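Local coordinates for apical membrane antigen 1-like protein, soluble form (Toxoplasma gondii, PDB 3ZLE) that may take part in host-cell invasion by the sporozoite, as a paralogue within the apical membrane antigen 1 family of apicomplexan surface proteins, at residues P219-F228 and T337-L347; F239-A250 and E314-P324. One frame throughout, in Å; residues are numbered along the deposited sequence.

Contact 1 of 2, residues P219-F228 and T337-L347; sequences PNDAVKDALF and TALGSSTEVNL
Ala222 and Val223 pair with Glu344 and Val345 in a short two-stranded parallel sheet. Ala222 uses both its N and its O on the one partner strand, bracketing Glu344: its N donates to Thr343 O at 2.9 Å, and its O accepts from Val345 N at 3.0 Å. Lys224 N then bonds to Val345 O, the alternation expected of parallel strands. Before the sheet, Ser341 N gives an almost straight bond to Asn220 O (2.8 Å, 176° at the hydrogen), arriving from above the carbonyl plane. Gly340 suits its place because, without a side chain, its CA can lie 3.2 Å from Pro219 O.

Side chains reinforce this backbone frame. Asp221 folds CG beside its own backbone N (chi1 -52°), which brings the anti side of OD1 to the hydroxyl of Thr343, OG1 to OD1 2.8 Å, while OD2 rests on the CG1 methyl of Val345. Farther along, the branched ends of Val223 and Leu347 cross at about a right angle, CG1 to CD2 3.6 Å; the small Ala226 sets its CB against both Leu347 methyls, and Phe327 of strand 326-330 packs on all three residues. On the polar flank, the Lys224 chain crosses the Asn346 side chain obliquely, its CE 3.1 Å from Asn346 OD1, and its NZ is linked to Glu344 O through a water. Glu344 OE1 lies against Lys224 CB, but its OE2 is salt-bridged to Lys253.

Leading into Gly340, Thr337 forms an ST motif, its OG1 accepting from Gly340 N at 3.0 Å.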
loop_
_atom_site.group_PDB
_atom_site.type_symbol
_atom_site.label_atom_id
_atom_site.label_comp_id
_atom_site.label_asym_id
_atom_site.label_seq_id
_atom_site.Cartn_x
_atom_site.Cartn_y
_atom_site.Cartn_z
ATOM N N PRO A 219 -4.101 -5.253 -5.787
ATOM C CA PRO A 219 -3.006 -4.993 -6.726
ATOM C C PRO A 219 -1.640 -5.238 -6.082
ATOM O O PRO A 219 -0.917 -4.309 -5.795
ATOM C CB PRO A 219 -3.189 -3.516 -7.055
ATOM C CG PRO A 219 -3.769 -2.937 -5.809
ATOM C CD PRO A 219 -4.566 -4.022 -5.118
ATOM N N ASN A 220 -1.327 -6.487 -5.844
ATOM C CA ASN A 220 -0.162 -6.872 -5.063
ATOM C C ASN A 220 1.150 -6.723 -5.740
ATOM O O ASN A 220 2.150 -6.567 -5.056
ATOM C CB ASN A 220 -0.302 -8.293 -4.584
ATOM C CG ASN A 220 -1.654 -8.568 -4.066
ATOM O OD1 ASN A 220 -2.134 -7.854 -3.173
ATOM N ND2 ASN A 220 -2.318 -9.563 -4.629
ATOM N N ASP A 221 1.163 -6.714 -7.078
ATOM C CA ASP A 221 2.407 -6.706 -7.848
ATOM C C ASP A 221 2.461 -5.670 -8.960
ATOM O O ASP A 221 1.428 -5.202 -9.453
ATOM C CB ASP A 221 2.677 -8.116 -8.417
ATOM C CG ASP A 221 2.611 -9.190 -7.355
ATOM O OD1 ASP A 221 3.517 -9.223 -6.498
ATOM O OD2 ASP A 221 1.663 -10.014 -7.379
ATOM N N ALA A 222 3.679 -5.264 -9.310
ATOM C CA ALA A 222 3.947 -4.424 -10.485
ATOM C C ALA A 222 3.615 -5.228 -11.711
ATOM O O ALA A 222 3.568 -6.435 -11.658
ATOM C CB ALA A 222 5.420 -4.015 -10.501
ATOM N N VAL A 223 3.248 -4.560 -12.804
ATOM C CA VAL A 223 2.918 -5.303 -13.971
ATOM C C VAL A 223 4.036 -5.037 -14.992
ATOM O O VAL A 223 4.317 -3.892 -15.312
ATOM C CB VAL A 223 1.534 -4.903 -14.522
ATOM C CG1 VAL A 223 1.218 -5.725 -15.752
ATOM C CG2 VAL A 223 0.465 -5.106 -13.456
ATOM N N LYS A 224 4.715 -6.090 -15.435
ATOM C CA LYS A 224 5.848 -5.908 -16.350
ATOM C C LYS A 224 5.429 -5.838 -17.802
ATOM O O LYS A 224 4.398 -6.426 -18.217
ATOM C CB LYS A 224 7.007 -6.920 -16.091
ATOM C CG LYS A 224 6.880 -8.289 -16.721
ATOM C CD LYS A 224 7.963 -9.283 -16.205
ATOM C CE LYS A 224 7.374 -10.695 -16.045
ATOM N NZ LYS A 224 8.341 -11.805 -15.698
ATOM N N ASP A 225 6.119 -4.988 -18.524
ATOM C CA ASP A 225 5.861 -4.747 -19.947
ATOM C C ASP A 225 4.476 -4.314 -20.244
ATOM O O ASP A 225 3.890 -4.765 -21.222
ATOM C CB ASP A 225 6.243 -5.961 -20.787
ATOM C CG ASP A 225 7.670 -6.415 -20.537
ATOM O OD1 ASP A 225 8.500 -5.575 -20.069
ATOM O OD2 ASP A 225 7.910 -7.633 -20.627
ATOM N N ALA A 226 3.962 -3.371 -19.454
ATOM C CA ALA A 226 2.613 -2.842 -19.693
ATOM C C ALA A 226 2.470 -1.538 -18.987
ATOM O O ALA A 226 3.212 -1.266 -18.046
ATOM C CB ALA A 226 1.554 -3.821 -19.197
ATOM N N LEU A 227 1.607 -0.664 -19.523
ATOM C CA LEU A 227 1.300 0.558 -18.853
ATOM C C LEU A 227 -0.197 0.628 -18.553
ATOM O O LEU A 227 -1.032 0.149 -19.357
ATOM C CB LEU A 227 1.683 1.735 -19.749
ATOM C CG LEU A 227 3.163 1.949 -20.012
ATOM C CD1 LEU A 227 3.300 3.127 -20.957
ATOM C CD2 LEU A 227 3.928 2.234 -18.712
ATOM N N PHE A 228 -0.545 1.256 -17.428
ATOM C CA PHE A 228 -1.918 1.611 -17.172
ATOM C C PHE A 228 -2.385 2.574 -18.256
ATOM O O PHE A 228 -1.661 3.511 -18.613
ATOM C CB PHE A 228 -2.081 2.258 -15.789
ATOM C CG PHE A 228 -1.750 1.331 -14.630
ATOM C CD1 PHE A 228 -2.517 0.223 -14.382
ATOM C CD2 PHE A 228 -0.744 1.648 -13.752
ATOM C CE1 PHE A 228 -2.249 -0.585 -13.317
ATOM C CE2 PHE A 228 -0.450 0.834 -12.667
ATOM C CZ PHE A 228 -1.229 -0.266 -12.432
ATOM N N THR A 337 1.791 0.451 -8.308
ATOM C CA THR A 337 0.876 1.262 -7.452
ATOM C C THR A 337 1.459 1.586 -6.117
ATOM O O THR A 337 2.381 0.912 -5.622
ATOM C CB THR A 337 -0.477 0.609 -7.230
ATOM O OG1 THR A 337 -0.337 -0.453 -6.301
ATOM C CG2 THR A 337 -1.082 0.096 -8.526
ATOM N N ALA A 338 0.841 2.530 -5.444
ATOM C CA ALA A 338 1.166 2.732 -4.039
ATOM C C ALA A 338 0.882 1.528 -3.145
ATOM O O ALA A 338 1.569 1.338 -2.117
ATOM C CB ALA A 338 0.520 3.972 -3.502
ATOM N N LEU A 339 0.005 0.646 -3.576
ATOM C CA LEU A 339 -0.246 -0.597 -2.745
ATOM C C LEU A 339 0.742 -1.729 -2.932
ATOM O O LEU A 339 1.109 -2.429 -1.956
ATOM C CB LEU A 339 -1.640 -1.118 -2.966
ATOM C CG LEU A 339 -2.659 -0.222 -2.259
ATOM C CD1 LEU A 339 -4.035 -0.404 -2.851
ATOM C CD2 LEU A 339 -2.645 -0.550 -0.778
ATOM N N GLY A 340 1.091 -1.973 -4.201
ATOM C CA GLY A 340 1.780 -3.187 -4.584
ATOM C C GLY A 340 3.232 -3.246 -4.186
ATOM O O GLY A 340 3.772 -2.292 -3.617
ATOM N N SER A 341 3.819 -4.429 -4.389
ATOM C CA SER A 341 5.269 -4.644 -4.339
ATOM C C SER A 341 5.961 -4.163 -5.601
ATOM O O SER A 341 5.326 -3.826 -6.552
ATOM C CB SER A 341 5.578 -6.141 -4.185
ATOM O OG SER A 341 6.853 -6.308 -3.567
ATOM N N SER A 342 7.274 -4.280 -5.648
ATOM C CA SER A 342 7.981 -4.041 -6.889
ATOM C C SER A 342 8.199 -5.361 -7.620
ATOM O O SER A 342 8.657 -5.347 -8.743
ATOM C CB SER A 342 9.345 -3.357 -6.640
ATOM O OG SER A 342 10.154 -4.178 -5.811
ATOM N N THR A 343 7.852 -6.492 -6.993
ATOM C CA THR A 343 7.951 -7.763 -7.693
ATOM C C THR A 343 7.004 -7.677 -8.879
ATOM O O THR A 343 5.986 -7.015 -8.786
ATOM C CB THR A 343 7.587 -8.957 -6.801
ATOM O OG1 THR A 343 6.300 -8.746 -6.189
ATOM C CG2 THR A 343 8.643 -9.156 -5.741
ATOM N N GLU A 344 7.379 -8.253 -10.021
ATOM C CA GLU A 344 6.631 -8.053 -11.277
ATOM C C GLU A 344 5.895 -9.293 -11.814
ATOM O O GLU A 344 6.455 -10.402 -11.783
ATOM C CB GLU A 344 7.580 -7.524 -12.363
ATOM C CG GLU A 344 8.280 -6.203 -11.991
ATOM C CD GLU A 344 9.337 -5.810 -13.007
ATOM O OE1 GLU A 344 9.537 -6.561 -13.994
ATOM O OE2 GLU A 344 10.019 -4.824 -12.770
ATOM N N VAL A 345 4.631 -9.129 -12.255
ATOM C CA VAL A 345 3.912 -10.224 -12.833
ATOM C C VAL A 345 3.603 -9.873 -14.288
ATOM O O VAL A 345 3.544 -8.700 -14.658
ATOM C CB VAL A 345 2.573 -10.493 -12.109
ATOM C CG1 VAL A 345 2.742 -11.004 -10.711
ATOM C CG2 VAL A 345 1.589 -9.364 -12.287
ATOM N N ASN A 346 3.311 -10.882 -15.074
ATOM C CA ASN A 346 2.818 -10.634 -16.405
ATOM C C ASN A 346 1.343 -10.282 -16.493
ATOM O O ASN A 346 0.539 -10.633 -15.611
ATOM C CB ASN A 346 3.139 -11.814 -17.292
ATOM C CG ASN A 346 4.586 -11.799 -17.745
ATOM O OD1 ASN A 346 5.121 -10.744 -18.104
ATOM N ND2 ASN A 346 5.262 -12.921 -17.587
ATOM N N LEU A 347 0.990 -9.673 -17.617
ATOM C CA LEU A 347 -0.383 -9.548 -18.034
ATOM C C LEU A 347 -0.900 -10.946 -18.194
ATOM O O LEU A 347 -0.132 -11.854 -18.501
ATOM C CB LEU A 347 -0.465 -8.820 -19.386
ATOM C CG LEU A 347 -0.098 -7.331 -19.393
ATOM C CD1 LEU A 347 -0.204 -6.744 -20.802
ATOM C CD2 LEU A 347 -1.006 -6.564 -18.408
HETATM O O HOH W 1 0.616 -2.574 -7.573
HETATM O O HOH W 2 9.044 -10.976 -12.908
HETATM O O HOH W 3 3.412 -8.837 -19.397
#

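Contact 2 of 2, residues F239-A250 and E314-P324; sequences FDTKTSVQSDQA and ETICAIFDQVP
Phe239 and Phe320 form an offset stack with nearly parallel planes, 3° apart, and centroids separated by 3.9 Å. Phe239 CG turns beside its own backbone N (chi1 -64°), and both its ring and its CB come to lie over one face of Phe320. Pro324 CB and Gln322 CB approach the Phe239 ring obliquely, and Trp303 packs against Phe320. Two flat rings suit this spot because they can meet over broad faces, both residues being buried.

Beside the stack the backbones are firmly joined. Val245 N bonds to Ile319 O at 2.7 Å, Gln246 N bonds weakly to the same oxygen, and Ile319 N returns a bond to Gln246 O at 2.8 Å. Two residues thus face one, a classic beta bulge. The extended Gln246 side chain lies alongside Ile319, CD to CD1 3.7 Å. Ser244 OG, tucked between Ala318 CB and Phe320 CB, spends its proton on Asp240 O (2.6 Å), which fastens the preceding turn; Thr243 N meets that oxygen from the opposite face.

The polar side chains of Asp248, Gln249 and Glu314 suit a solvent-facing margin. Here Glu314 OE2 comes close to Gln249 CG (3.1 Å), amide and carboxylate planes nearly parallel. A water accepts from Gln246 NE2 and Asp248 N and donates to Cys317 O. Cys317 N still bonds to Asp248 O at 3.0 Å, and Ala250 N to Thr315 O (2.9 Å) closes the pair. The whole is a bulged edge strand, 246-249, on a four-stranded antiparallel sheet whose next strand, 315-320, is disulfide-linked through Cys317 to Cys256 of helix 253-262, consistent with the PAN-like domains of the AMA1 family.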
loop_
_atom_site.group_PDB
_atom_site.type_symbol
_atom_site.label_atom_id
_atom_site.label_comp_id
_atom_site.label_asym_id
_atom_site.label_seq_id
_atom_site.Cartn_x
_atom_site.Cartn_y
_atom_site.Cartn_z
ATOM N N PHE A 239 -1.483 6.462 -19.687
ATOM C CA PHE A 239 -1.193 7.695 -18.991
ATOM C C PHE A 239 0.268 8.075 -19.138
ATOM O O PHE A 239 1.161 7.256 -18.922
ATOM C CB PHE A 239 -1.534 7.539 -17.518
ATOM C CG PHE A 239 -2.984 7.318 -17.270
ATOM C CD1 PHE A 239 -3.513 6.039 -17.270
ATOM C CD2 PHE A 239 -3.826 8.387 -17.027
ATOM C CE1 PHE A 239 -4.874 5.837 -17.104
ATOM C CE2 PHE A 239 -5.187 8.201 -16.919
ATOM C CZ PHE A 239 -5.708 6.913 -16.934
ATOM N N ASP A 240 0.502 9.362 -19.363
ATOM C CA ASP A 240 1.834 9.885 -19.612
ATOM C C ASP A 240 1.908 11.308 -19.081
ATOM O O ASP A 240 1.145 11.688 -18.211
ATOM C CB ASP A 240 2.102 9.905 -21.106
ATOM C CG ASP A 240 1.021 10.645 -21.867
ATOM O OD1 ASP A 240 0.232 11.413 -21.233
ATOM O OD2 ASP A 240 0.981 10.485 -23.095
ATOM N N THR A 241 2.838 12.091 -19.618
ATOM C CA THR A 241 2.970 13.493 -19.237
ATOM C C THR A 241 1.640 14.287 -19.359
ATOM O O THR A 241 1.273 15.043 -18.455
ATOM C CB THR A 241 4.102 14.167 -20.039
ATOM O OG1 THR A 241 4.094 13.655 -21.379
ATOM C CG2 THR A 241 5.483 13.844 -19.396
ATOM N N LYS A 242 0.865 14.010 -20.403
ATOM C CA LYS A 242 -0.348 14.775 -20.666
ATOM C C LYS A 242 -1.370 14.659 -19.536
ATOM O O LYS A 242 -2.007 15.638 -19.160
ATOM C CB LYS A 242 -0.980 14.352 -21.999
ATOM C CG LYS A 242 -0.383 15.024 -23.236
ATOM C CD LYS A 242 -0.075 16.511 -23.011
ATOM C CE LYS A 242 -1.239 17.276 -22.371
ATOM N NZ LYS A 242 -2.541 17.091 -23.080
ATOM N N THR A 243 -1.489 13.459 -18.973
ATOM C CA THR A 243 -2.647 13.095 -18.165
ATOM C C THR A 243 -2.199 12.672 -16.769
ATOM O O THR A 243 -2.841 11.849 -16.118
ATOM C CB THR A 243 -3.380 11.911 -18.800
ATOM O OG1 THR A 243 -2.412 10.989 -19.328
ATOM C CG2 THR A 243 -4.278 12.372 -19.935
ATOM N N SER A 244 -1.089 13.226 -16.307
ATOM C CA SER A 244 -0.574 12.841 -15.022
ATOM C C SER A 244 -0.394 13.997 -14.060
ATOM O O SER A 244 -0.423 15.150 -14.437
ATOM C CB SER A 244 0.715 12.017 -15.185
ATOM O OG SER A 244 0.409 10.788 -15.870
ATOM N N VAL A 245 -0.272 13.662 -12.796
ATOM C CA VAL A 245 -0.175 14.630 -11.729
ATOM C C VAL A 245 1.305 15.030 -11.557
ATOM O O VAL A 245 1.624 16.175 -11.199
ATOM C CB VAL A 245 -0.754 13.995 -10.440
ATOM C CG1 VAL A 245 0.215 14.056 -9.264
ATOM C CG2 VAL A 245 -2.135 14.562 -10.121
ATOM N N GLN A 246 2.210 14.105 -11.874
ATOM C CA GLN A 246 3.632 14.456 -12.022
ATOM C C GLN A 246 4.274 13.404 -12.888
ATOM O O GLN A 246 3.769 12.316 -13.009
ATOM C CB GLN A 246 4.328 14.541 -10.671
ATOM C CG GLN A 246 4.627 13.185 -10.037
ATOM C CD GLN A 246 5.434 13.290 -8.751
ATOM O OE1 GLN A 246 4.902 13.627 -7.696
ATOM N NE2 GLN A 246 6.684 12.854 -8.808
ATOM N N SER A 247 5.349 13.771 -13.562
ATOM C CA SER A 247 5.996 12.885 -14.498
ATOM C C SER A 247 7.429 13.323 -14.638
ATOM O O SER A 247 7.868 13.690 -15.703
ATOM C CB SER A 247 5.312 12.924 -15.865
ATOM O OG SER A 247 5.035 14.255 -16.275
ATOM N N ASP A 248 8.144 13.320 -13.531
ATOM C CA ASP A 248 9.541 13.621 -13.566
ATOM C C ASP A 248 10.330 12.368 -13.943
ATOM O O ASP A 248 9.768 11.293 -14.081
ATOM C CB ASP A 248 9.995 14.171 -12.216
ATOM C CG ASP A 248 9.242 15.428 -11.811
ATOM O OD1 ASP A 248 8.736 16.167 -12.702
ATOM O OD2 ASP A 248 9.190 15.708 -10.598
ATOM N N GLN A 249 11.602 12.555 -14.253
ATOM C CA GLN A 249 12.476 11.472 -14.597
ATOM C C GLN A 249 12.718 10.628 -13.333
ATOM O O GLN A 249 12.712 11.141 -12.224
ATOM C CB GLN A 249 13.792 12.046 -15.155
ATOM C CG GLN A 249 14.890 11.030 -15.400
ATOM C CD GLN A 249 15.882 10.941 -14.253
ATOM O OE1 GLN A 249 15.898 11.785 -13.359
ATOM N NE2 GLN A 249 16.729 9.923 -14.287
ATOM N N ALA A 250 12.953 9.342 -13.505
ATOM C CA ALA A 250 13.442 8.511 -12.396
ATOM C C ALA A 250 14.678 7.776 -12.859
ATOM O O ALA A 250 14.760 7.375 -14.018
ATOM C CB ALA A 250 12.368 7.519 -11.958
ATOM N N GLU A 314 14.773 9.588 -21.883
ATOM C CA GLU A 314 14.686 9.544 -20.418
ATOM C C GLU A 314 13.606 8.565 -19.876
ATOM O O GLU A 314 12.521 8.413 -20.470
ATOM C CB GLU A 314 14.476 10.950 -19.860
ATOM C CG GLU A 314 15.756 11.639 -19.399
ATOM C CD GLU A 314 15.474 12.909 -18.611
ATOM O OE1 GLU A 314 14.676 13.743 -19.091
ATOM O OE2 GLU A 314 16.032 13.067 -17.502
ATOM N N THR A 315 13.941 7.852 -18.798
ATOM C CA THR A 315 12.925 7.148 -18.031
ATOM C C THR A 315 12.072 8.066 -17.162
ATOM O O THR A 315 12.567 8.821 -16.317
ATOM C CB THR A 315 13.474 5.962 -17.203
ATOM O OG1 THR A 315 14.410 6.430 -16.259
ATOM C CG2 THR A 315 14.129 4.900 -18.104
ATOM N N ILE A 316 10.769 7.941 -17.347
ATOM C CA ILE A 316 9.789 8.811 -16.702
ATOM C C ILE A 316 8.981 7.985 -15.672
ATOM O O ILE A 316 8.552 6.890 -15.977
ATOM C CB ILE A 316 8.829 9.348 -17.796
ATOM C CG1 ILE A 316 9.621 10.091 -18.879
ATOM C CG2 ILE A 316 7.754 10.255 -17.223
ATOM C CD1 ILE A 316 10.611 11.118 -18.335
ATOM N N CYS A 317 8.772 8.533 -14.474
ATOM C CA CYS A 317 7.738 8.055 -13.547
ATOM C C CYS A 317 6.512 8.963 -13.623
ATOM O O CYS A 317 6.517 10.077 -13.071
ATOM C CB CYS A 317 8.263 8.115 -12.144
ATOM S SG CYS A 317 7.241 7.268 -10.937
ATOM N N ALA A 318 5.498 8.534 -14.359
ATOM C CA ALA A 318 4.280 9.351 -14.566
ATOM C C ALA A 318 3.200 8.905 -13.607
ATOM O O ALA A 318 2.543 7.872 -13.818
ATOM C CB ALA A 318 3.778 9.231 -16.000
ATOM N N ILE A 319 3.018 9.682 -12.556
ATOM C CA ILE A 319 2.064 9.350 -11.525
ATOM C C ILE A 319 0.700 9.984 -11.789
ATOM O O ILE A 319 0.581 11.179 -12.015
ATOM C CB ILE A 319 2.570 9.833 -10.195
ATOM C CG1 ILE A 319 3.772 8.988 -9.758
ATOM C CG2 ILE A 319 1.443 9.917 -9.184
ATOM C CD1 ILE A 319 4.606 9.659 -8.687
ATOM N N PHE A 320 -0.343 9.188 -11.734
ATOM C CA PHE A 320 -1.639 9.718 -12.119
ATOM C C PHE A 320 -2.694 9.344 -11.110
ATOM O O PHE A 320 -2.470 8.486 -10.257
ATOM C CB PHE A 320 -2.022 9.259 -13.520
ATOM C CG PHE A 320 -2.184 7.756 -13.647
ATOM C CD1 PHE A 320 -1.075 6.935 -13.901
ATOM C CD2 PHE A 320 -3.452 7.174 -13.619
ATOM C CE1 PHE A 320 -1.226 5.583 -14.108
ATOM C CE2 PHE A 320 -3.608 5.801 -13.752
ATOM C CZ PHE A 320 -2.485 5.000 -13.971
ATOM N N ASP A 321 -3.868 9.942 -11.246
ATOM C CA ASP A 321 -4.906 9.776 -10.235
ATOM C C ASP A 321 -6.245 9.368 -10.786
ATOM O O ASP A 321 -7.249 9.533 -10.106
ATOM C CB ASP A 321 -5.070 11.054 -9.409
ATOM C CG ASP A 321 -5.664 12.195 -10.210
ATOM O OD1 ASP A 321 -5.981 12.016 -11.399
ATOM O OD2 ASP A 321 -5.736 13.300 -9.660
ATOM N N GLN A 322 -6.242 8.686 -11.932
ATOM C CA GLN A 322 -7.462 8.061 -12.454
ATOM C C GLN A 322 -7.432 6.538 -12.350
ATOM O O GLN A 322 -6.413 5.907 -12.581
ATOM C CB GLN A 322 -7.661 8.444 -13.904
ATOM C CG GLN A 322 -7.757 9.939 -14.134
ATOM C CD GLN A 322 -9.089 10.333 -14.728
ATOM O OE1 GLN A 322 -9.537 9.750 -15.723
ATOM N NE2 GLN A 322 -9.753 11.298 -14.101
ATOM N N VAL A 323 -8.588 5.946 -12.101
ATOM C CA VAL A 323 -8.694 4.535 -12.172
ATOM C C VAL A 323 -8.516 4.120 -13.622
ATOM O O VAL A 323 -9.323 4.509 -14.489
ATOM C CB VAL A 323 -10.040 4.035 -11.648
ATOM C CG1 VAL A 323 -10.187 2.537 -11.947
ATOM C CG2 VAL A 323 -10.150 4.292 -10.146
ATOM N N PRO A 324 -7.535 3.229 -13.878
ATOM C CA PRO A 324 -7.240 2.838 -15.244
ATOM C C PRO A 324 -8.129 1.665 -15.607
ATOM O O PRO A 324 -8.587 0.962 -14.714
ATOM C CB PRO A 324 -5.756 2.419 -15.177
ATOM C CG PRO A 324 -5.559 1.971 -13.785
ATOM C CD PRO A 324 -6.581 2.669 -12.914
HETATM O O HOH W 4 -3.730 12.151 -13.067
HETATM O O HOH W 5 7.612 11.586 -11.316
#

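How the contacts relate
The centres of the two contacts lie about 15 Å apart, and along the chain contact 2 is nested inside the loop that contact 1 closes: 219-228, 239-250, 314-324, then 337-347. They meet directly at Phe228, whose O is 3.1 Å from Phe239 N, a probable backbone hydrogen bond, and whose side chain packs on Phe320 and Pro324. The four-stranded antiparallel sheet also connects them, since contact 2 forms one edge (246-249 with 315-320) and the opposite edge strand, 333-337, runs into contact 1. Both therefore belong to one compact part of the AMA1 ectodomain, with the start and end of the 219-347 span brought together by the small parallel sheet.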